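Deoxyribodipyrimidine photo-lyase (PDB 3UMV) repairs UV-damaged DNA with light, using its FAD cofactor to split cyclobutane pyrimidine dimers back into separate pyrimidines. Local coordinates at residues A55-A60 against V201-L206. Residues are numbered along the deposited sequence; the frame is centred on the assembly and turned at random.
Sequences ALLHAA and VEFPEL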
loop_
_atom_site.group_PDB
_atom_site.type_symbol
_atom_site.label_atom_id
_atom_site.label_comp_id
_atom_site.label_asym_id
_atom_site.label_seq_id
_atom_site.Cartn_x
_atom_site.Cartn_y
_atom_site.Cartn_z
ATOM N N ALA A 55 -8.677 4.678 -12.854
ATOM C CA ALA A 55 -7.712 5.227 -13.793
ATOM C C ALA A 55 -7.908 4.559 -15.149
ATOM O O ALA A 55 -7.940 5.224 -16.176
ATOM C CB ALA A 55 -6.295 5.035 -13.285
ATOM N N LEU A 56 -8.081 3.238 -15.141
ATOM C CA LEU A 56 -8.342 2.500 -16.367
ATOM C C LEU A 56 -9.692 2.918 -16.993
ATOM O O LEU A 56 -9.782 3.141 -18.199
ATOM C CB LEU A 56 -8.314 0.992 -16.096
ATOM C CG LEU A 56 -8.674 0.118 -17.300
ATOM C CD1 LEU A 56 -7.706 0.396 -18.439
ATOM C CD2 LEU A 56 -8.675 -1.367 -16.922
ATOM N N LEU A 57 -10.726 3.036 -16.162
ATOM C CA LEU A 57 -12.052 3.479 -16.613
ATOM C C LEU A 57 -11.973 4.851 -17.277
ATOM O O LEU A 57 -12.584 5.080 -18.322
ATOM C CB LEU A 57 -13.036 3.518 -15.437
ATOM C CG LEU A 57 -13.565 2.163 -14.966
ATOM C CD1 LEU A 57 -14.232 2.274 -13.601
ATOM C CD2 LEU A 57 -14.532 1.609 -15.991
ATOM N N HIS A 58 -11.217 5.761 -16.672
ATOM C CA HIS A 58 -11.030 7.087 -17.242
ATOM C C HIS A 58 -10.344 7.012 -18.607
ATOM O O HIS A 58 -10.780 7.647 -19.564
ATOM C CB HIS A 58 -10.231 7.980 -16.295
ATOM C CG HIS A 58 -10.100 9.389 -16.781
ATOM N ND1 HIS A 58 -8.882 9.987 -17.025
ATOM C CD2 HIS A 58 -11.041 10.309 -17.093
ATOM C CE1 HIS A 58 -9.078 11.222 -17.454
ATOM N NE2 HIS A 58 -10.379 11.443 -17.502
ATOM N N ALA A 59 -9.278 6.222 -18.698
ATOM C CA ALA A 59 -8.570 6.055 -19.964
ATOM C C ALA A 59 -9.522 5.509 -21.032
ATOM O O ALA A 59 -9.594 6.046 -22.124
ATOM C CB ALA A 59 -7.340 5.152 -19.795
ATOM N N ALA A 60 -10.246 4.443 -20.698
ATOM C CA ALA A 60 -11.190 3.819 -21.623
ATOM C C ALA A 60 -12.253 4.815 -22.041
ATOM O O ALA A 60 -12.661 4.836 -23.194
ATOM C CB ALA A 60 -11.853 2.594 -20.988
ATOM N N VAL A 201 -19.482 4.536 -4.291
ATOM C CA VAL A 201 -20.473 4.185 -5.297
ATOM C C VAL A 201 -19.951 3.019 -6.125
ATOM O O VAL A 201 -18.766 2.689 -6.079
ATOM C CB VAL A 201 -20.759 5.385 -6.229
ATOM C CG1 VAL A 201 -21.180 6.582 -5.415
ATOM C CG2 VAL A 201 -19.533 5.733 -7.060
ATOM N N GLU A 202 -20.833 2.386 -6.884
ATOM C CA GLU A 202 -20.430 1.243 -7.688
ATOM C C GLU A 202 -19.569 1.670 -8.864
ATOM O O GLU A 202 -19.576 2.838 -9.268
ATOM C CB GLU A 202 -21.663 0.463 -8.182
ATOM C CG GLU A 202 -21.983 -0.789 -7.333
ATOM C CD GLU A 202 -20.877 -1.850 -7.373
ATOM O OE1 GLU A 202 -20.967 -2.843 -6.606
ATOM O OE2 GLU A 202 -19.919 -1.697 -8.172
ATOM N N PHE A 203 -18.844 0.704 -9.416
ATOM C CA PHE A 203 -18.028 0.900 -10.609
ATOM C C PHE A 203 -18.784 0.448 -11.856
ATOM O O PHE A 203 -19.357 -0.641 -11.874
ATOM C CB PHE A 203 -16.775 0.032 -10.526
ATOM C CG PHE A 203 -15.748 0.498 -9.526
ATOM C CD1 PHE A 203 -15.809 0.095 -8.199
ATOM C CD2 PHE A 203 -14.700 1.314 -9.931
ATOM C CE1 PHE A 203 -14.840 0.510 -7.285
ATOM C CE2 PHE A 203 -13.738 1.741 -9.030
ATOM C CZ PHE A 203 -13.799 1.336 -7.701
ATOM N N PRO A 204 -18.755 1.260 -12.923
ATOM C CA PRO A 204 -19.336 0.780 -14.181
ATOM C C PRO A 204 -18.360 -0.176 -14.860
ATOM O O PRO A 204 -17.215 -0.300 -14.418
ATOM C CB PRO A 204 -19.473 2.061 -15.006
ATOM C CG PRO A 204 -18.356 2.931 -14.525
ATOM C CD PRO A 204 -18.155 2.599 -13.054
ATOM N N GLU A 205 -18.811 -0.846 -15.914
ATOM C CA GLU A 205 -17.934 -1.678 -16.726
ATOM C C GLU A 205 -17.148 -0.788 -17.681
ATOM O O GLU A 205 -17.577 0.326 -18.002
ATOM C CB GLU A 205 -18.745 -2.701 -17.532
ATOM C CG GLU A 205 -19.426 -3.773 -16.699
ATOM C CD GLU A 205 -18.442 -4.734 -16.059
ATOM O OE1 GLU A 205 -18.810 -5.377 -15.051
ATOM O OE2 GLU A 205 -17.305 -4.853 -16.565
ATOM N N LEU A 206 -16.004 -1.287 -18.136
ATOM C CA LEU A 206 -15.204 -0.580 -19.131
ATOM C C LEU A 206 -16.009 -0.306 -20.390
ATOM O O LEU A 206 -16.598 -1.224 -20.965
ATOM C CB LEU A 206 -13.959 -1.386 -19.507
ATOM C CG LEU A 206 -12.617 -0.715 -19.205
ATOM C CD1 LEU A 206 -12.489 -0.470 -17.722
ATOM C CD2 LEU A 206 -11.460 -1.566 -19.705
#
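The Phe203 ring receives Leu57 at its edge: methyl CD1 lies in the ring plane, 3.8 Å from CD2 of Phe203, and the two side chains cross at about a right angle. Trp54 stacks with the same ring. Pro204 CD meets the same Leu57 CD1 at 4.0 Å, from a direction roughly at right angles to the ring contact. Leu57 reaches these partners because CG stands anti to its carbonyl carbon (chi1 -76°), and its second methyl, CD2, then meets CD1 of Leu206 at 3.4 Å, tighter than usual van der Waals contact, and lies 3.6 Å from Pro204 O. Helix 54-66 follows strand 40-44 in the parallel part of the photolyase alpha/beta domain, and the extended 201-206 loop runs over this helix; no hydrogen bond joins the two segments. Leu206 also rests on the helix through other atoms: CG sits 3.8 Å from Ala60 CB, while CD2 lies 3.9 Å from CD2 of Leu56. An alanine in place of Leu57 would remove CG and both methyls and would probably leave a gap between the Phe203 edge, Pro204 and Leu206. At the Phe203 backbone, Glu202 OE2 accepts the N-H, and its OE1 forms a salt bridge with Arg297.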